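Local coordinates for Lmo0325 protein (Listeria monocytogenes EGD-e, PDB 4RYK) that probably binds DNA as an Rgg-like transcriptional regulator, with a helix-turn-helix region joined to an all-helical, TPR-like C-terminal region, at residues Ser81-Ile84 and Asp85-Glu88; Gln99-Leu102 and Asp103-Thr106; Lys265-Arg268 and Gln269-Ala273; Tyr289-Val292 and Leu293-Leu297. All blocks are in the same frame, centred on the assembly; numbering follows the deposited sequence.

Contact 1 (Ser81-Ile84 and Asp85-Glu88); sequences SFWI and DFVE
Asp85 reaches back over the first turn of helix 82-91 to meet Ser81, the residue at the N-cap position. With CG beside its own backbone N and anti to the carbonyl carbon (chi1 -63°), the carboxylate swings toward the start of the helix, where Ser81 OG donates to Asp85 OD2 at 3.0 Å. The hydroxyl comes from above the carboxylate plane, 38° out of it. The same two residues share a backbone bond, Asp85 N to Ser81 O at 2.8 Å, so the turn is fastened twice. Ser81 OG makes this side-chain bond and no capping bond to a backbone N-H. A negative charge this close to a helix N-terminus is probably stabilised by the helix dipole, which suits aspartate to the place.

Ile84 is exposed and takes part through its backbone, Ile84 O accepting Glu88 N at 3.1 Å. Phe86 faces the interior instead. Its CB sits over one face of the Phe82 ring, 4.2 Å from Phe82 CE2, and the two rings run almost parallel (5° between planes) but are slid so far along that they barely overlap. Beside it, pointing the same way, the Trp83 indole brings CZ3 to 4.0 Å from Phe86 CD2.

Phe82 and Phe86 are buried between helices, and Trp83, partly exposed, lies beside them. Phe82 and Phe86 pack on helices 95-108 and 113-132, while Trp83 lies against helix 161-170 and bonds through NE1 to Glu162 there.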
loop_
_atom_site.group_PDB
_atom_site.type_symbol
_atom_site.label_atom_id
_atom_site.label_comp_id
_atom_site.label_asym_id
_atom_site.label_seq_id
_atom_site.Cartn_x
_atom_site.Cartn_y
_atom_site.Cartn_z
ATOM N N SER A 81 4.976 -8.543 -13.889
ATOM C CA SER A 81 5.538 -9.029 -12.652
ATOM C C SER A 81 7.075 -9.038 -12.696
ATOM O O SER A 81 7.728 -9.685 -11.846
ATOM C CB SER A 81 5.006 -10.445 -12.429
ATOM O OG SER A 81 5.298 -11.218 -13.590
ATOM N N PHE A 82 7.684 -8.320 -13.661
ATOM C CA PHE A 82 9.135 -8.344 -13.747
ATOM C C PHE A 82 9.775 -8.080 -12.406
ATOM O O PHE A 82 10.621 -8.866 -11.963
ATOM C CB PHE A 82 9.695 -7.351 -14.775
ATOM C CG PHE A 82 11.195 -7.315 -14.798
ATOM C CD1 PHE A 82 11.901 -8.247 -15.517
ATOM C CD2 PHE A 82 11.903 -6.351 -14.058
ATOM C CE1 PHE A 82 13.302 -8.229 -15.517
ATOM C CE2 PHE A 82 13.275 -6.334 -14.059
ATOM C CZ PHE A 82 13.989 -7.283 -14.798
ATOM N N TRP A 83 9.430 -6.979 -11.751
ATOM C CA TRP A 83 10.211 -6.568 -10.563
ATOM C C TRP A 83 9.964 -7.513 -9.370
ATOM O O TRP A 83 10.885 -7.845 -8.624
ATOM C CB TRP A 83 9.952 -5.107 -10.177
ATOM C CG TRP A 83 10.596 -4.156 -11.159
ATOM C CD1 TRP A 83 9.984 -3.413 -12.103
ATOM C CD2 TRP A 83 11.996 -3.931 -11.310
ATOM N NE1 TRP A 83 10.933 -2.688 -12.816
ATOM C CE2 TRP A 83 12.169 -3.022 -12.348
ATOM C CE3 TRP A 83 13.126 -4.424 -10.655
ATOM C CZ2 TRP A 83 13.421 -2.614 -12.768
ATOM C CZ3 TRP A 83 14.370 -4.007 -11.063
ATOM C CH2 TRP A 83 14.507 -3.104 -12.098
ATOM N N ILE A 84 8.723 -7.941 -9.210
ATOM C CA ILE A 84 8.390 -8.961 -8.204
ATOM C C ILE A 84 9.237 -10.223 -8.437
ATOM O O ILE A 84 9.887 -10.731 -7.520
ATOM C CB ILE A 84 6.915 -9.355 -8.310
ATOM C CG1 ILE A 84 6.017 -8.199 -7.836
ATOM C CG2 ILE A 84 6.645 -10.629 -7.515
ATOM C CD1 ILE A 84 4.621 -8.222 -8.450
ATOM N N ASP A 85 9.228 -10.715 -9.674
ATOM C CA ASP A 85 9.960 -11.954 -9.990
ATOM C C ASP A 85 11.425 -11.756 -9.786
ATOM O O ASP A 85 12.096 -12.613 -9.238
ATOM C CB ASP A 85 9.752 -12.366 -11.434
ATOM C CG ASP A 85 8.316 -12.692 -11.737
ATOM O OD1 ASP A 85 7.597 -13.000 -10.786
ATOM O OD2 ASP A 85 7.906 -12.624 -12.922
ATOM N N PHE A 86 11.938 -10.617 -10.230
ATOM C CA PHE A 86 13.379 -10.410 -10.178
ATOM C C PHE A 86 13.889 -10.339 -8.747
ATOM O O PHE A 86 14.964 -10.844 -8.398
ATOM C CB PHE A 86 13.746 -9.113 -10.914
ATOM C CG PHE A 86 15.205 -8.791 -10.861
ATOM C CD1 PHE A 86 16.142 -9.614 -11.509
ATOM C CD2 PHE A 86 15.665 -7.710 -10.128
ATOM C CE1 PHE A 86 17.498 -9.340 -11.458
ATOM C CE2 PHE A 86 17.018 -7.416 -10.078
ATOM C CZ PHE A 86 17.936 -8.227 -10.753
ATOM N N VAL A 87 13.124 -9.660 -7.920
ATOM C CA VAL A 87 13.463 -9.512 -6.517
ATOM C C VAL A 87 13.456 -10.861 -5.810
ATOM O O VAL A 87 14.369 -11.209 -5.055
ATOM C CB VAL A 87 12.435 -8.554 -5.874
ATOM C CG1 VAL A 87 12.493 -8.581 -4.354
ATOM C CG2 VAL A 87 12.664 -7.147 -6.406
ATOM N N GLU A 88 12.420 -11.639 -6.061
ATOM C CA GLU A 88 12.372 -12.981 -5.508
ATOM C C GLU A 88 13.568 -13.831 -5.951
ATOM O O GLU A 88 14.213 -14.453 -5.136
ATOM C CB GLU A 88 11.088 -13.650 -5.909
ATOM C CG GLU A 88 11.062 -15.086 -5.476
ATOM C CD GLU A 88 9.662 -15.604 -5.421
ATOM O OE1 GLU A 88 8.839 -15.081 -6.204
ATOM O OE2 GLU A 88 9.390 -16.511 -4.598
#

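Contact 2 (Gln99-Leu102 and Asp103-Thr106); sequences QALL and DKIT
Gln99 and Asp103, one turn apart on helix 95-108, turn their flat ends obliquely to each other, with the amide and carboxylate planes 47° apart. Gln99 NE2 donates to Asp103 OD1 at 2.8 Å. The acceptor lies in the plane of the amide, as a good N-H donor requires, yet the bond reaches OD1 from above the carboxylate plane and is moderately bent (146°). The glutamine bends at chi2 (66°), which curls its amide along the helix toward the aspartate.

On another side, Leu101 crosses Lys104 at a slant, its CD1 3.8 Å from Lys104 NZ. The same methyl stands 4.3 Å from Ile105 CG2, a loose apolar contact. Leu101 and Ile105 are buried, the leucine packing on helix 82-91 and the isoleucine on helix 113-132, so their branched hydrocarbon chains suit the interior.

Thr106 bends back on Leu102: its OG1 makes a weak bond of 3.1 Å to Leu102 O, which already accepts Thr106 N at 3.0 Å.

The chemistry thus divides the helix surface. A neutral amide and an acid pair in the outer layer, where the N-H bond would probably help to stabilise the aspartate's negative charge, whereas leucine and isoleucine face neighbouring helices. Threonine suits the border: Thr106 touches Lys117 of helix 113-132 while its hydroxyl makes its weak bond to a carbonyl of its own helix.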
loop_
_atom_site.group_PDB
_atom_site.type_symbol
_atom_site.label_atom_id
_atom_site.label_comp_id
_atom_site.label_asym_id
_atom_site.label_seq_id
_atom_site.Cartn_x
_atom_site.Cartn_y
_atom_site.Cartn_z
ATOM N N GLN A 99 17.844 -16.843 -15.537
ATOM C CA GLN A 99 18.107 -17.106 -16.948
ATOM C C GLN A 99 16.789 -17.397 -17.693
ATOM O O GLN A 99 16.598 -16.961 -18.830
ATOM C CB GLN A 99 19.072 -18.273 -17.107
ATOM C CG GLN A 99 19.358 -18.679 -18.540
ATOM C CD GLN A 99 20.102 -17.595 -19.289
ATOM O OE1 GLN A 99 21.177 -17.150 -18.881
ATOM N NE2 GLN A 99 19.519 -17.155 -20.390
ATOM N N ALA A 100 15.886 -18.105 -17.037
ATOM C CA ALA A 100 14.545 -18.367 -17.603
ATOM C C ALA A 100 13.729 -17.080 -17.737
ATOM O O ALA A 100 13.079 -16.818 -18.758
ATOM C CB ALA A 100 13.800 -19.376 -16.719
ATOM N N LEU A 101 13.767 -16.250 -16.709
ATOM C CA LEU A 101 13.143 -14.949 -16.847
ATOM C C LEU A 101 13.757 -14.172 -18.017
ATOM O O LEU A 101 13.044 -13.532 -18.791
ATOM C CB LEU A 101 13.254 -14.176 -15.562
ATOM C CG LEU A 101 12.595 -12.809 -15.589
ATOM C CD1 LEU A 101 11.108 -12.945 -15.833
ATOM C CD2 LEU A 101 12.835 -12.095 -14.291
ATOM N N LEU A 102 15.069 -14.249 -18.173
ATOM C CA LEU A 102 15.728 -13.574 -19.284
ATOM C C LEU A 102 15.296 -14.121 -20.632
ATOM O O LEU A 102 14.982 -13.353 -21.521
ATOM C CB LEU A 102 17.230 -13.672 -19.146
ATOM C CG LEU A 102 18.099 -13.090 -20.249
ATOM C CD1 LEU A 102 17.743 -11.633 -20.510
ATOM C CD2 LEU A 102 19.547 -13.221 -19.809
ATOM N N ASP A 103 15.268 -15.440 -20.780
ATOM C CA ASP A 103 14.760 -16.083 -22.010
ATOM C C ASP A 103 13.337 -15.652 -22.359
ATOM O O ASP A 103 13.035 -15.379 -23.519
ATOM C CB ASP A 103 14.784 -17.613 -21.887
ATOM C CG ASP A 103 16.227 -18.206 -21.773
ATOM O OD1 ASP A 103 17.255 -17.534 -22.004
ATOM O OD2 ASP A 103 16.348 -19.392 -21.444
ATOM N N LYS A 104 12.462 -15.595 -21.364
ATOM C CA LYS A 104 11.078 -15.201 -21.622
ATOM C C LYS A 104 10.984 -13.791 -22.184
ATOM O O LYS A 104 10.471 -13.602 -23.277
ATOM C CB LYS A 104 10.235 -15.313 -20.353
ATOM C CG LYS A 104 8.850 -14.672 -20.455
ATOM C CD LYS A 104 7.847 -15.263 -19.472
ATOM C CE LYS A 104 8.212 -14.995 -18.020
ATOM N NZ LYS A 104 7.763 -13.646 -17.570
ATOM N N ILE A 105 11.504 -12.803 -21.457
ATOM C CA ILE A 105 11.395 -11.414 -21.898
ATOM C C ILE A 105 12.132 -11.171 -23.210
ATOM O O ILE A 105 11.805 -10.266 -23.963
ATOM C CB ILE A 105 11.852 -10.383 -20.824
ATOM C CG1 ILE A 105 13.345 -10.373 -20.631
ATOM C CG2 ILE A 105 11.209 -10.647 -19.467
ATOM C CD1 ILE A 105 13.738 -9.488 -19.482
ATOM N N THR A 106 13.129 -11.985 -23.475
ATOM C CA THR A 106 13.785 -11.969 -24.759
ATOM C C THR A 106 12.839 -12.331 -25.915
ATOM O O THR A 106 12.937 -11.729 -26.977
ATOM C CB THR A 106 15.015 -12.896 -24.731
ATOM O OG1 THR A 106 16.117 -12.164 -24.186
ATOM C CG2 THR A 106 15.382 -13.398 -26.109
#

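Contact 3 (Lys265-Arg268 and Gln269-Ala273); sequences KGYR and QAKRA
Lys271 drapes its hydrocarbon chain over one face of the Tyr267 ring, a CH-pi contact between residues one turn apart on helix 263-279 of the TPR-like, all-helical region. Lys271 CG lies 3.9 Å from the ring centroid and only 15° off the ring normal. The two side chains run side by side in the same direction: bends at chi2 and chi3 (-84° and -85°) keep the lysine folded along the tyrosine, bringing Lys271 CE to 3.5 Å from Tyr267 OH. Lysine suits the place because its methylenes cover the ring while its ammonium can stay at the exposed surface.

Beneath the pair runs the regular backbone ladder, with Lys271 N bonded to Tyr267 O at 3.0 Å. Small Ala270, buried, allows close approach to Tyr251 of helix 243-259. Gln269 also faces that helix, where its NE2 bonds to Asn250 O.

Arg272 lies at the subunit interface: its NH2 forms a salt bridge with Glu279 of the second subunit, which probably offsets the nearness of that subunit's own Arg272. Within its own helix the arginine is held by the backbone, Arg272 N meeting Arg268 O at 2.9 Å.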
loop_
_atom_site.group_PDB
_atom_site.type_symbol
_atom_site.label_atom_id
_atom_site.label_comp_id
_atom_site.label_asym_id
_atom_site.label_seq_id
_atom_site.Cartn_x
_atom_site.Cartn_y
_atom_site.Cartn_z
ATOM N N LYS A 265 25.024 6.409 23.269
ATOM C CA LYS A 265 23.690 6.828 22.850
ATOM C C LYS A 265 23.353 6.135 21.523
ATOM O O LYS A 265 22.263 5.632 21.340
ATOM C CB LYS A 265 23.711 8.344 22.665
ATOM C CG LYS A 265 22.402 9.017 22.330
ATOM C CD LYS A 265 22.677 10.436 21.856
ATOM C CE LYS A 265 21.406 11.272 21.834
ATOM N NZ LYS A 265 21.655 12.603 21.219
ATOM N N GLY A 266 24.322 6.123 20.609
ATOM C CA GLY A 266 24.171 5.458 19.311
ATOM C C GLY A 266 23.984 3.960 19.457
ATOM O O GLY A 266 23.067 3.360 18.890
ATOM N N TYR A 267 24.831 3.347 20.256
ATOM C CA TYR A 267 24.739 1.929 20.485
ATOM C C TYR A 267 23.412 1.515 21.111
ATOM O O TYR A 267 22.824 0.548 20.664
ATOM C CB TYR A 267 25.857 1.497 21.387
ATOM C CG TYR A 267 25.899 0.034 21.653
ATOM C CD1 TYR A 267 26.218 -0.864 20.645
ATOM C CD2 TYR A 267 25.670 -0.458 22.929
ATOM C CE1 TYR A 267 26.275 -2.226 20.901
ATOM C CE2 TYR A 267 25.732 -1.814 23.198
ATOM C CZ TYR A 267 26.033 -2.683 22.186
ATOM O OH TYR A 267 26.077 -4.011 22.461
ATOM N N ARG A 268 22.946 2.232 22.129
ATOM C CA ARG A 268 21.684 1.881 22.768
ATOM C C ARG A 268 20.512 2.043 21.783
ATOM O O ARG A 268 19.573 1.277 21.787
ATOM C CB ARG A 268 21.453 2.720 24.020
ATOM C CG ARG A 268 22.500 2.517 25.133
ATOM C CD ARG A 268 22.148 1.444 26.178
ATOM N NE ARG A 268 21.320 1.935 27.302
ATOM C CZ ARG A 268 20.929 1.202 28.358
ATOM N NH1 ARG A 268 21.279 -0.079 28.472
ATOM N NH2 ARG A 268 20.178 1.752 29.316
ATOM N N GLN A 269 20.583 3.030 20.912
ATOM C CA GLN A 269 19.523 3.230 19.967
ATOM C C GLN A 269 19.484 2.101 18.949
ATOM O O GLN A 269 18.418 1.639 18.585
ATOM C CB GLN A 269 19.736 4.536 19.262
ATOM C CG GLN A 269 18.844 4.722 18.056
ATOM C CD GLN A 269 17.883 5.830 18.241
ATOM O OE1 GLN A 269 17.544 6.166 19.360
ATOM N NE2 GLN A 269 17.474 6.438 17.147
ATOM N N ALA A 270 20.650 1.694 18.467
ATOM C CA ALA A 270 20.763 0.603 17.497
ATOM C C ALA A 270 20.291 -0.725 18.089
ATOM O O ALA A 270 19.586 -1.481 17.435
ATOM C CB ALA A 270 22.207 0.471 17.020
ATOM N N LYS A 271 20.715 -1.019 19.306
ATOM C CA LYS A 271 20.225 -2.184 20.041
ATOM C C LYS A 271 18.714 -2.144 20.278
ATOM O O LYS A 271 18.065 -3.159 20.246
ATOM C CB LYS A 271 20.950 -2.301 21.382
ATOM C CG LYS A 271 22.425 -2.667 21.237
ATOM C CD LYS A 271 22.633 -4.174 21.094
ATOM C CE LYS A 271 22.704 -4.852 22.466
ATOM N NZ LYS A 271 22.904 -6.333 22.389
ATOM N N ARG A 272 18.171 -0.962 20.498
ATOM C CA ARG A 272 16.745 -0.837 20.700
ATOM C C ARG A 272 15.976 -1.149 19.380
ATOM O O ARG A 272 14.916 -1.787 19.389
ATOM C CB ARG A 272 16.441 0.542 21.224
ATOM C CG ARG A 272 14.979 0.855 21.259
ATOM C CD ARG A 272 14.428 0.464 22.584
ATOM N NE ARG A 272 14.129 -0.947 22.772
ATOM C CZ ARG A 272 12.979 -1.552 22.454
ATOM N NH1 ARG A 272 12.823 -2.839 22.747
ATOM N NH2 ARG A 272 11.987 -0.895 21.845
ATOM N N ALA A 273 16.517 -0.733 18.239
ATOM C CA ALA A 273 15.868 -1.036 16.989
ATOM C C ALA A 273 15.830 -2.561 16.745
ATOM O O ALA A 273 14.799 -3.106 16.368
ATOM C CB ALA A 273 16.549 -0.331 15.848
#

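Contact 4 (Tyr289-Val292 and Leu293-Leu297); sequences YSVV and LKQFL
Leu293 opens the second half of this stretch by donating its backbone N to Tyr289 O at 2.9 Å, one rung of the alpha-helical ladder of helix 283-300 in the TPR-like region. Its side chain leaves the rung behind: CG stands anti to the backbone N (chi1 173°), and the buried isobutyl group packs on Tyr251 of helix 243-259 and on Ile274 of helix 263-279. Tyr289 serves the same interior, stacking on Trp277 and meeting Tyr251 edge to face.

Lys294 comes next, on the exposed side. Its N bonds to Ser290 O at 3.0 Å, and the extended chain runs back past that carbonyl, with Lys294 CG 3.4 Å from Ser290 O. A lysine fits here since its methylenes can lie along the backbone while the charge is carried outward. The Ser290 hydroxyl itself is engaged one turn back, at Ala286 O.

Gln295 is also exposed. It bonds through N to Val291 O at 3.0 Å, and its side-chain CG approaches Val291 CG1 to 4.3 Å, a slight apolar touch beneath a polar amide.

Phe296 returns to the buried side, where its aromatic ring leads away from Val292 to rest on Met258 of helix 243-259 and on Ile302. Large and wholly apolar, it suits a place between helix 243-259 and the loop that holds Ile302. Its backbone closes the last rung between the two halves, Phe296 N bonding to Val292 O at 2.9 Å.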
loop_
_atom_site.group_PDB
_atom_site.type_symbol
_atom_site.label_atom_id
_atom_site.label_comp_id
_atom_site.label_asym_id
_atom_site.label_seq_id
_atom_site.Cartn_x
_atom_site.Cartn_y
_atom_site.Cartn_z
ATOM N N TYR A 289 20.286 -7.518 11.137
ATOM C CA TYR A 289 20.838 -6.246 11.607
ATOM C C TYR A 289 21.819 -6.431 12.736
ATOM O O TYR A 289 22.678 -5.578 12.884
ATOM C CB TYR A 289 19.765 -5.216 12.031
ATOM C CG TYR A 289 19.310 -4.440 10.845
ATOM C CD1 TYR A 289 18.298 -4.906 10.065
ATOM C CD2 TYR A 289 19.953 -3.280 10.463
ATOM C CE1 TYR A 289 17.905 -4.234 8.941
ATOM C CE2 TYR A 289 19.571 -2.601 9.336
ATOM C CZ TYR A 289 18.546 -3.094 8.587
ATOM O OH TYR A 289 18.140 -2.458 7.470
ATOM N N SER A 290 21.661 -7.482 13.550
ATOM C CA SER A 290 22.701 -7.862 14.524
ATOM C C SER A 290 24.058 -8.129 13.899
ATOM O O SER A 290 25.060 -7.796 14.484
ATOM C CB SER A 290 22.322 -9.124 15.277
ATOM O OG SER A 290 21.117 -8.834 15.933
ATOM N N VAL A 291 24.067 -8.763 12.738
ATOM C CA VAL A 291 25.292 -8.982 11.996
ATOM C C VAL A 291 25.835 -7.649 11.501
ATOM O O VAL A 291 27.010 -7.351 11.653
ATOM C CB VAL A 291 25.038 -9.902 10.802
ATOM C CG1 VAL A 291 26.293 -9.999 9.900
ATOM C CG2 VAL A 291 24.623 -11.252 11.340
ATOM N N VAL A 292 24.974 -6.836 10.917
ATOM C CA VAL A 292 25.422 -5.540 10.490
ATOM C C VAL A 292 26.067 -4.799 11.640
ATOM O O VAL A 292 27.109 -4.141 11.487
ATOM C CB VAL A 292 24.269 -4.710 9.946
ATOM C CG1 VAL A 292 24.761 -3.344 9.521
ATOM C CG2 VAL A 292 23.596 -5.421 8.772
ATOM N N LEU A 293 25.454 -4.910 12.807
ATOM C CA LEU A 293 25.890 -4.101 13.935
ATOM C C LEU A 293 27.254 -4.570 14.411
ATOM O O LEU A 293 28.135 -3.749 14.725
ATOM C CB LEU A 293 24.894 -4.176 15.084
ATOM C CG LEU A 293 25.317 -3.514 16.388
ATOM C CD1 LEU A 293 25.684 -2.070 16.097
ATOM C CD2 LEU A 293 24.225 -3.558 17.438
ATOM N N LYS A 294 27.410 -5.880 14.519
ATOM C CA LYS A 294 28.682 -6.427 14.956
ATOM C C LYS A 294 29.834 -6.078 14.032
ATOM O O LYS A 294 30.926 -5.792 14.499
ATOM C CB LYS A 294 28.601 -7.928 15.042
ATOM C CG LYS A 294 27.874 -8.375 16.271
ATOM C CD LYS A 294 27.452 -9.805 16.117
ATOM C CE LYS A 294 26.647 -10.239 17.316
ATOM N NZ LYS A 294 26.754 -11.710 17.423
ATOM N N GLN A 295 29.592 -6.144 12.732
ATOM C CA GLN A 295 30.632 -5.879 11.743
ATOM C C GLN A 295 30.968 -4.406 11.803
ATOM O O GLN A 295 32.115 -3.997 11.722
ATOM C CB GLN A 295 30.142 -6.287 10.343
ATOM C CG GLN A 295 29.957 -7.803 10.193
ATOM C CD GLN A 295 31.293 -8.553 10.120
ATOM O OE1 GLN A 295 32.139 -8.245 9.273
ATOM N NE2 GLN A 295 31.487 -9.553 10.995
ATOM N N PHE A 296 29.952 -3.597 12.012
ATOM C CA PHE A 296 30.165 -2.168 12.110
ATOM C C PHE A 296 31.046 -1.846 13.328
ATOM O O PHE A 296 31.998 -1.067 13.227
ATOM C CB PHE A 296 28.819 -1.480 12.182
ATOM C CG PHE A 296 28.890 -0.065 12.594
ATOM C CD1 PHE A 296 28.804 0.275 13.922
ATOM C CD2 PHE A 296 29.024 0.939 11.646
ATOM C CE1 PHE A 296 28.856 1.601 14.303
ATOM C CE2 PHE A 296 29.043 2.270 12.021
ATOM C CZ PHE A 296 28.967 2.605 13.357
ATOM N N LEU A 297 30.749 -2.456 14.471
ATOM C CA LEU A 297 31.525 -2.204 15.676
ATOM C C LEU A 297 32.983 -2.587 15.447
ATOM O O LEU A 297 33.889 -1.889 15.867
ATOM C CB LEU A 297 30.989 -3.024 16.835
ATOM C CG LEU A 297 29.619 -2.661 17.388
ATOM C CD1 LEU A 297 29.254 -3.583 18.557
ATOM C CD2 LEU A 297 29.572 -1.192 17.785
#

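Along the chain the four contacts come in order, each a local turn of its own helix, and they gather into two pairs. Contacts 1 and 2 lie on the consecutive helices 82-91 and 95-108, their centres about 12 Å apart; they touch where Phe82 CE1 meets Leu101 CD2 at 4.1 Å. Contacts 3 and 4, on consecutive helices 263-279 and 283-300, are likewise about 12 Å apart, with Tyr267 CE1 4.0 Å from Leu297 CD1. Between the pairs the centres are about 28 to 44 Å apart. Antiparallel helix pairs recurring along an all-helical chain fit the TPR-like assignment. The later pair also approaches the second subunit, through contact 3.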